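Local coordinates for dehydroquinate synthase (Thermus thermophilus, PDB 1UJN), which probably catalyses the conversion of 3-deoxy-D-arabino-heptulosonate 7-phosphate to 3-dehydroquinate, the second step of the route to chorismate, using NAD and a divalent metal ion, at residues Y12-G17 and D125-G130; V16-L21 and Y153-A158; E184-V189 and E200-R205. All blocks are in the same frame, centred on the assembly; numbering follows the deposited sequence.

Contact 1: Y12-G17 and D125-G130; sequences YPILVG and DASVGG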
loop_
_atom_site.group_PDB
_atom_site.type_symbol
_atom_site.label_atom_id
_atom_site.label_comp_id
_atom_site.label_asym_id
_atom_site.label_seq_id
_atom_site.Cartn_x
_atom_site.Cartn_y
_atom_site.Cartn_z
ATOM N N TYR A 12 -6.456 -0.184 18.248
ATOM C CA TYR A 12 -6.154 1.222 18.466
ATOM C C TYR A 12 -7.352 1.880 19.142
ATOM O O TYR A 12 -8.488 1.424 19.004
ATOM C CB TYR A 12 -5.819 1.959 17.157
ATOM C CG TYR A 12 -6.939 2.036 16.144
ATOM C CD1 TYR A 12 -7.079 1.064 15.158
ATOM C CD2 TYR A 12 -7.839 3.106 16.152
ATOM C CE1 TYR A 12 -8.087 1.159 14.191
ATOM C CE2 TYR A 12 -8.853 3.209 15.199
ATOM C CZ TYR A 12 -8.967 2.232 14.220
ATOM O OH TYR A 12 -9.955 2.338 13.269
ATOM N N PRO A 13 -7.103 2.945 19.908
ATOM C CA PRO A 13 -8.144 3.685 20.622
ATOM C C PRO A 13 -8.721 4.833 19.799
ATOM O O PRO A 13 -8.046 5.389 18.932
ATOM C CB PRO A 13 -7.399 4.208 21.836
ATOM C CG PRO A 13 -6.077 4.598 21.213
ATOM C CD PRO A 13 -5.761 3.406 20.319
ATOM N N ILE A 14 -9.970 5.179 20.093
ATOM C CA ILE A 14 -10.647 6.296 19.445
ATOM C C ILE A 14 -11.163 7.138 20.605
ATOM O O ILE A 14 -11.993 6.675 21.392
ATOM C CB ILE A 14 -11.858 5.845 18.592
ATOM C CG1 ILE A 14 -11.387 5.025 17.387
ATOM C CG2 ILE A 14 -12.646 7.072 18.136
ATOM C CD1 ILE A 14 -12.524 4.382 16.598
ATOM N N LEU A 15 -10.654 8.358 20.725
ATOM C CA LEU A 15 -11.071 9.258 21.800
ATOM C C LEU A 15 -11.972 10.338 21.235
ATOM O O LEU A 15 -11.679 10.910 20.188
ATOM C CB LEU A 15 -9.856 9.931 22.450
ATOM C CG LEU A 15 -8.973 9.121 23.404
ATOM C CD1 LEU A 15 -9.742 8.822 24.690
ATOM C CD2 LEU A 15 -8.530 7.836 22.721
ATOM N N VAL A 16 -13.067 10.624 21.935
ATOM C CA VAL A 16 -13.995 11.662 21.499
ATOM C C VAL A 16 -14.355 12.509 22.719
ATOM O O VAL A 16 -14.899 11.995 23.690
ATOM C CB VAL A 16 -15.289 11.052 20.914
ATOM C CG1 VAL A 16 -16.191 12.162 20.382
ATOM C CG2 VAL A 16 -14.946 10.060 19.803
ATOM N N GLY A 17 -14.031 13.797 22.672
ATOM C CA GLY A 17 -14.343 14.665 23.795
ATOM C C GLY A 17 -13.552 15.955 23.761
ATOM O O GLY A 17 -12.987 16.317 22.731
ATOM N N ASP A 125 -17.413 8.238 10.340
ATOM C CA ASP A 125 -17.110 7.291 9.281
ATOM C C ASP A 125 -15.638 6.950 9.037
ATOM O O ASP A 125 -15.299 5.785 8.840
ATOM C CB ASP A 125 -17.749 7.796 7.984
ATOM C CG ASP A 125 -17.792 6.738 6.904
ATOM O OD1 ASP A 125 -18.205 5.596 7.209
ATOM O OD2 ASP A 125 -17.426 7.048 5.750
ATOM N N ALA A 126 -14.764 7.947 9.051
ATOM C CA ALA A 126 -13.352 7.694 8.782
ATOM C C ALA A 126 -12.516 7.083 9.912
ATOM O O ALA A 126 -11.405 6.612 9.663
ATOM C CB ALA A 126 -12.689 8.980 8.286
ATOM N N SER A 127 -13.041 7.069 11.137
ATOM C CA SER A 127 -12.305 6.534 12.284
ATOM C C SER A 127 -12.185 5.015 12.325
ATOM O O SER A 127 -11.347 4.478 13.055
ATOM C CB SER A 127 -12.955 7.005 13.587
ATOM O OG SER A 127 -14.324 6.619 13.625
ATOM N N VAL A 128 -13.026 4.332 11.553
ATOM C CA VAL A 128 -13.038 2.873 11.508
ATOM C C VAL A 128 -13.026 2.368 10.068
ATOM O O VAL A 128 -13.652 2.964 9.192
ATOM C CB VAL A 128 -14.311 2.323 12.202
ATOM C CG1 VAL A 128 -14.315 0.803 12.186
ATOM C CG2 VAL A 128 -14.391 2.863 13.630
ATOM N N GLY A 129 -12.304 1.276 9.824
ATOM C CA GLY A 129 -12.263 0.711 8.481
ATOM C C GLY A 129 -10.909 0.697 7.793
ATOM O O GLY A 129 -10.667 -0.121 6.902
ATOM N N GLY A 130 -10.038 1.617 8.187
ATOM C CA GLY A 130 -8.708 1.688 7.608
ATOM C C GLY A 130 -8.644 2.092 6.143
ATOM O O GLY A 130 -7.597 1.965 5.517
HETATM O O HOH W 1 -10.928 -0.112 11.881
HETATM O O HOH W 2 -9.742 3.264 10.400
#
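Tyr12, on the strand 12-17 of the mixed sheet in the N-terminal half of dehydroquinate synthase, sends its phenol toward the turn that follows helix 120-126. Its CG sits between the backbone N and the carbonyl carbon (chi1 64°), and from there the ring carries OH across to the carbonyl of Ser127, donating a hydrogen bond of 2.6 Å from Tyr12 OH to Ser127 O. That oxygen lies at the edge of the ring, in its plane. The phenol also reaches the glycines of the turn through two waters that donate to it: Tyr12 OH is 3.0 Å from each, one water accepting from Gly129 N at 2.8 Å and the other from Gly130 N. Beyond these glycines comes Lys131, a predicted NAD-binding residue. Two residues along the strand, Ile14 points to the same turn. Val207 of helix 199-216 packs on both Ile14 and Ser127, while the hydroxyl of Ser127 turns back to Ile123 O in the helix. The tip of the isoleucine covers the junction: Ile14 CD1 is 4.0 Å from Ser127 CB and 3.8 Å from Val128 CG2, the isoleucine and valine side chains crossing at about a right angle.

Contact 2: V16-L21 and Y153-A158; sequences VGEGVL and YAELRA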
loop_
_atom_site.group_PDB
_atom_site.type_symbol
_atom_site.label_atom_id
_atom_site.label_comp_id
_atom_site.label_asym_id
_atom_site.label_seq_id
_atom_site.Cartn_x
_atom_site.Cartn_y
_atom_site.Cartn_z
ATOM N N VAL A 16 -13.067 10.624 21.935
ATOM C CA VAL A 16 -13.995 11.662 21.499
ATOM C C VAL A 16 -14.355 12.509 22.719
ATOM O O VAL A 16 -14.899 11.995 23.690
ATOM C CB VAL A 16 -15.289 11.052 20.914
ATOM C CG1 VAL A 16 -16.191 12.162 20.382
ATOM C CG2 VAL A 16 -14.946 10.060 19.803
ATOM N N GLY A 17 -14.031 13.797 22.672
ATOM C CA GLY A 17 -14.343 14.665 23.795
ATOM C C GLY A 17 -13.552 15.955 23.761
ATOM O O GLY A 17 -12.987 16.317 22.731
ATOM N N GLU A 18 -13.521 16.667 24.884
ATOM C CA GLU A 18 -12.778 17.917 24.955
ATOM C C GLU A 18 -11.499 17.689 25.740
ATOM O O GLU A 18 -11.534 17.287 26.903
ATOM C CB GLU A 18 -13.627 19.008 25.609
ATOM C CG GLU A 18 -14.807 19.440 24.750
ATOM C CD GLU A 18 -15.629 20.547 25.383
ATOM O OE1 GLU A 18 -15.034 21.546 25.844
ATOM O OE2 GLU A 18 -16.872 20.420 25.407
ATOM N N GLY A 19 -10.372 17.940 25.088
ATOM C CA GLY A 19 -9.084 17.748 25.722
ATOM C C GLY A 19 -8.493 16.409 25.328
ATOM O O GLY A 19 -7.817 15.767 26.126
ATOM N N VAL A 20 -8.750 15.975 24.100
ATOM C CA VAL A 20 -8.218 14.694 23.639
ATOM C C VAL A 20 -6.687 14.662 23.526
ATOM O O VAL A 20 -6.081 13.599 23.645
ATOM C CB VAL A 20 -8.833 14.283 22.276
ATOM C CG1 VAL A 20 -10.343 14.143 22.419
ATOM C CG2 VAL A 20 -8.485 15.307 21.199
ATOM N N LEU A 21 -6.059 15.812 23.307
ATOM C CA LEU A 21 -4.598 15.849 23.188
ATOM C C LEU A 21 -3.866 15.294 24.404
ATOM O O LEU A 21 -2.790 14.710 24.273
ATOM C CB LEU A 21 -4.111 17.274 22.913
ATOM C CG LEU A 21 -4.191 17.747 21.462
ATOM C CD1 LEU A 21 -3.731 19.190 21.375
ATOM C CD2 LEU A 21 -3.315 16.863 20.575
ATOM N N TYR A 153 -8.095 10.776 17.568
ATOM C CA TYR A 153 -8.393 11.739 18.621
ATOM C C TYR A 153 -9.271 12.851 18.078
ATOM O O TYR A 153 -8.796 13.729 17.356
ATOM C CB TYR A 153 -7.071 12.287 19.167
ATOM C CG TYR A 153 -6.206 11.181 19.738
ATOM C CD1 TYR A 153 -6.338 10.789 21.069
ATOM C CD2 TYR A 153 -5.341 10.446 18.918
ATOM C CE1 TYR A 153 -5.637 9.688 21.571
ATOM C CE2 TYR A 153 -4.644 9.340 19.410
ATOM C CZ TYR A 153 -4.800 8.970 20.734
ATOM O OH TYR A 153 -4.157 7.855 21.229
ATOM N N ALA A 154 -10.554 12.791 18.435
ATOM C CA ALA A 154 -11.563 13.749 17.989
ATOM C C ALA A 154 -11.829 14.826 19.027
ATOM O O ALA A 154 -12.554 14.602 20.001
ATOM C CB ALA A 154 -12.866 13.018 17.657
ATOM N N GLU A 155 -11.229 15.988 18.805
ATOM C CA GLU A 155 -11.371 17.134 19.691
ATOM C C GLU A 155 -12.642 17.864 19.295
ATOM O O GLU A 155 -12.682 18.526 18.263
ATOM C CB GLU A 155 -10.167 18.060 19.527
ATOM C CG GLU A 155 -10.260 19.348 20.323
ATOM C CD GLU A 155 -10.573 19.098 21.778
ATOM O OE1 GLU A 155 -9.783 18.396 22.450
ATOM O OE2 GLU A 155 -11.615 19.602 22.249
ATOM N N LEU A 156 -13.676 17.743 20.117
ATOM C CA LEU A 156 -14.951 18.380 19.817
ATOM C C LEU A 156 -14.861 19.905 19.710
ATOM O O LEU A 156 -15.638 20.523 18.991
ATOM C CB LEU A 156 -15.994 17.962 20.861
ATOM C CG LEU A 156 -16.200 16.441 20.920
ATOM C CD1 LEU A 156 -17.237 16.087 21.975
ATOM C CD2 LEU A 156 -16.638 15.929 19.552
ATOM N N ARG A 157 -13.908 20.515 20.407
ATOM C CA ARG A 157 -13.788 21.959 20.321
ATOM C C ARG A 157 -13.476 22.382 18.892
ATOM O O ARG A 157 -13.693 23.518 18.491
ATOM C CB ARG A 157 -12.661 22.401 21.254
ATOM C CG ARG A 157 -12.484 23.919 21.272
ATOM C CD ARG A 157 -11.566 24.377 22.412
ATOM N NE ARG A 157 -10.392 23.506 22.510
ATOM C CZ ARG A 157 -9.326 23.819 21.750
ATOM N NH1 ARG A 157 -9.361 24.877 20.960
ATOM N NH2 ARG A 157 -8.230 23.055 21.802
ATOM N N ALA A 158 -12.997 21.439 18.084
ATOM C CA ALA A 158 -12.690 21.723 16.688
ATOM C C ALA A 158 -13.924 21.761 15.782
ATOM O O ALA A 158 -13.886 22.358 14.709
ATOM C CB ALA A 158 -11.686 20.697 16.160
HETATM O O HOH W 3 -7.235 18.664 22.372
#
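The carboxylate of Glu155 points one oxygen, OE1, into the turn after strand 12-17, where two backbone N-H groups meet it. Gly19 N, at 2.7 Å from Glu155 OE1, comes in on the syn lone pair, whereas Val20 N meets the same oxygen nearly along its C-O axis. A water donates to OE1 as well and accepts from Leu21 N. Arg157 N donates to Glu155 OE2 at 3.1 Å from the anti side, somewhat out of the carboxylate plane, so bonds to both oxygens restrain rotation of the group. Glu155 CG stands anti to the backbone N (chi1 175°) and the chain bends at chi2, which folds the carboxylate back toward the turn. The other flat group, the ring of Tyr153, has Val20 O lying obliquely to it, and Tyr153 CB packs against Val20 CG2.

The two segments run off the ends of neighbouring parallel strands, 12-17 and 151-155, in the mixed sheet of the N-terminal half, where Val16 pairs with Ala154 and Gly17 with Glu155. Gly17 N donates to Ala154 O at 3.2 Å in a nearly straight bond (170° at the hydrogen). In return Leu156 N donates to Gly17 O from above the carbonyl plane, and Glu155 CA adds a CA-H...O contact to that oxygen.

Val16 and Ala154 project from the same face of the sheet; Val16 CG1 reaches Leu156 CD2 at 3.9 Å, and Leu203 of helix 199-216 touches Leu156. Leu156 CD1 lies 3.7 Å from Gly17 CA. Val20 bears down on the strand end from the turn, its two methyls divided between partners: Val20 CG1 rests 3.3 Å from Ala154 O, and Val20 CG2 lies against Glu155 CB at 3.6 Å.

Contact 3: E184-V189 and E200-R205; sequences EALLKV and EAFLAR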
loop_
_atom_site.group_PDB
_atom_site.type_symbol
_atom_site.label_atom_id
_atom_site.label_comp_id
_atom_site.label_asym_id
_atom_site.label_seq_id
_atom_site.Cartn_x
_atom_site.Cartn_y
_atom_site.Cartn_z
ATOM N N GLU A 184 -32.273 3.285 18.258
ATOM C CA GLU A 184 -33.181 4.427 18.174
ATOM C C GLU A 184 -32.516 5.751 18.566
ATOM O O GLU A 184 -32.886 6.814 18.063
ATOM C CB GLU A 184 -34.393 4.184 19.078
ATOM C CG GLU A 184 -35.490 5.236 18.994
ATOM C CD GLU A 184 -36.381 5.068 17.772
ATOM O OE1 GLU A 184 -36.884 3.943 17.550
ATOM O OE2 GLU A 184 -36.590 6.063 17.043
ATOM N N ALA A 185 -31.540 5.684 19.468
ATOM C CA ALA A 185 -30.847 6.884 19.930
ATOM C C ALA A 185 -30.111 7.609 18.805
ATOM O O ALA A 185 -30.025 8.841 18.797
ATOM C CB ALA A 185 -29.870 6.522 21.046
ATOM N N LEU A 186 -29.583 6.847 17.855
ATOM C CA LEU A 186 -28.850 7.436 16.740
ATOM C C LEU A 186 -29.756 8.067 15.687
ATOM O O LEU A 186 -29.280 8.729 14.760
ATOM C CB LEU A 186 -27.944 6.378 16.102
ATOM C CG LEU A 186 -26.750 5.996 16.978
ATOM C CD1 LEU A 186 -25.970 4.855 16.352
ATOM C CD2 LEU A 186 -25.851 7.232 17.146
ATOM N N LEU A 187 -31.065 7.876 15.828
ATOM C CA LEU A 187 -32.010 8.458 14.879
ATOM C C LEU A 187 -32.468 9.829 15.376
ATOM O O LEU A 187 -33.145 10.566 14.664
ATOM C CB LEU A 187 -33.226 7.538 14.702
ATOM C CG LEU A 187 -32.963 6.092 14.271
ATOM C CD1 LEU A 187 -34.293 5.384 14.036
ATOM C CD2 LEU A 187 -32.118 6.062 13.002
ATOM N N LYS A 188 -32.078 10.162 16.601
ATOM C CA LYS A 188 -32.442 11.428 17.234
ATOM C C LYS A 188 -31.343 12.468 17.001
ATOM O O LYS A 188 -30.358 12.518 17.744
ATOM C CB LYS A 188 -32.646 11.185 18.735
ATOM C CG LYS A 188 -33.046 12.400 19.559
ATOM C CD LYS A 188 -33.118 12.017 21.036
ATOM C CE LYS A 188 -33.536 13.187 21.921
ATOM N NZ LYS A 188 -34.952 13.596 21.692
ATOM N N VAL A 189 -31.529 13.312 15.984
ATOM C CA VAL A 189 -30.534 14.323 15.624
ATOM C C VAL A 189 -31.041 15.766 15.507
ATOM O O VAL A 189 -30.251 16.709 15.569
ATOM C CB VAL A 189 -29.872 13.970 14.273
ATOM C CG1 VAL A 189 -29.261 12.572 14.328
ATOM C CG2 VAL A 189 -30.904 14.052 13.159
ATOM N N GLU A 200 -21.198 14.743 22.497
ATOM C CA GLU A 200 -20.125 13.787 22.766
ATOM C C GLU A 200 -20.637 12.351 22.860
ATOM O O GLU A 200 -20.113 11.455 22.200
ATOM C CB GLU A 200 -19.384 14.161 24.058
ATOM C CG GLU A 200 -18.454 13.074 24.574
ATOM C CD GLU A 200 -17.672 13.489 25.811
ATOM O OE1 GLU A 200 -17.365 12.608 26.641
ATOM O OE2 GLU A 200 -17.348 14.686 25.949
ATOM N N ALA A 201 -21.663 12.134 23.679
ATOM C CA ALA A 201 -22.230 10.799 23.849
ATOM C C ALA A 201 -22.844 10.274 22.550
ATOM O O ALA A 201 -22.769 9.074 22.256
ATOM C CB ALA A 201 -23.286 10.818 24.958
ATOM N N PHE A 202 -23.457 11.166 21.779
ATOM C CA PHE A 202 -24.073 10.776 20.516
ATOM C C PHE A 202 -23.001 10.298 19.533
ATOM O O PHE A 202 -23.143 9.246 18.910
ATOM C CB PHE A 202 -24.829 11.955 19.894
ATOM C CG PHE A 202 -25.499 11.619 18.588
ATOM C CD1 PHE A 202 -26.805 11.139 18.562
ATOM C CD2 PHE A 202 -24.806 11.743 17.388
ATOM C CE1 PHE A 202 -27.415 10.786 17.359
ATOM C CE2 PHE A 202 -25.405 11.391 16.178
ATOM C CZ PHE A 202 -26.711 10.911 16.162
ATOM N N LEU A 203 -21.932 11.073 19.392
ATOM C CA LEU A 203 -20.858 10.697 18.468
ATOM C C LEU A 203 -20.169 9.403 18.879
ATOM O O LEU A 203 -19.853 8.557 18.031
ATOM C CB LEU A 203 -19.839 11.837 18.340
ATOM C CG LEU A 203 -20.350 13.059 17.558
ATOM C CD1 LEU A 203 -19.315 14.168 17.581
ATOM C CD2 LEU A 203 -20.668 12.662 16.122
ATOM N N ALA A 204 -19.942 9.240 20.178
ATOM C CA ALA A 204 -19.308 8.026 20.682
ATOM C C ALA A 204 -20.203 6.838 20.371
ATOM O O ALA A 204 -19.723 5.762 20.014
ATOM C CB ALA A 204 -19.080 8.136 22.181
ATOM N N ARG A 205 -21.511 7.031 20.500
ATOM C CA ARG A 205 -22.441 5.952 20.212
ATOM C C ARG A 205 -22.396 5.611 18.721
ATOM O O ARG A 205 -22.432 4.440 18.340
ATOM C CB ARG A 205 -23.866 6.348 20.623
ATOM C CG ARG A 205 -24.901 5.275 20.336
ATOM C CD ARG A 205 -26.279 5.675 20.849
ATOM N NE ARG A 205 -26.379 5.543 22.298
ATOM C CZ ARG A 205 -26.471 4.383 22.945
ATOM N NH1 ARG A 205 -26.481 3.236 22.278
ATOM N NH2 ARG A 205 -26.546 4.369 24.268
#
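Leu186 lays its CD2 methyl over one face of the Phe202 ring in a CH-pi contact, 4.0 Å from CD2 to the ring centroid and 19° off the ring normal. The methyl is offset toward the rim. Phe202 holds its CG anti to the backbone N (chi1 -180°), which swings the ring out from helix 199-216 into the bend formed by residues 185-189. Around this bend the ring meets backbone carbonyls as well as carbon: Ala185 O lies at the ring edge, 3.6 Å from Phe202 CE1, and Lys188 O approaches the same carbon obliquely at 3.4 Å. Lys188 O also accepts a hydrogen bond from Arg198. Val189 CG1 reaches Phe202 CZ at 3.6 Å, its side chain crossing the ring at a slant.

One helical turn on, Arg205 runs its aliphatic part along Leu186 and Ala185. Arg205 CG is 3.9 Å from Leu186 CD2, and Arg205 CD is 3.7 Å from Ala185 CB. The arginine chain then bends at chi3 (-76°), and its guanidinium forms a salt bridge with Asp183, just ahead of the bend.

No hydrogen bond links the two segments directly; apolar packing and carbonyl-to-ring contacts join the loop after helix 164-181 to the early turns of helix 199-216. Leu186 also touches His177, and Phe202 touches Ala174, so both side chains fill the junction between helices 164-181 and 199-216. Leu203 points away from the loop and touches Leu159, which follows sheet strand 151-155.

How the contacts relate
Contacts 1 and 2 share Val16 and Gly17 and follow one another along strand 12-17, with centres about 12 Å apart. Contact 1 joins this strand to the turn after helix 120-126, while contact 2 pairs its end with strand 151-155, its neighbour in the mixed sheet. Contact 3 comes later in the chain, with its centre about 15 Å from that of contact 1 and 17 Å from that of contact 2. Helix 199-216 links all three: Glu200 packs on Gly17 and Leu156, and Leu203 on Val16. The helix thus joins the sheet to the helical C-terminal part, which carries the predicted zinc ligands Glu173, His231 and His247.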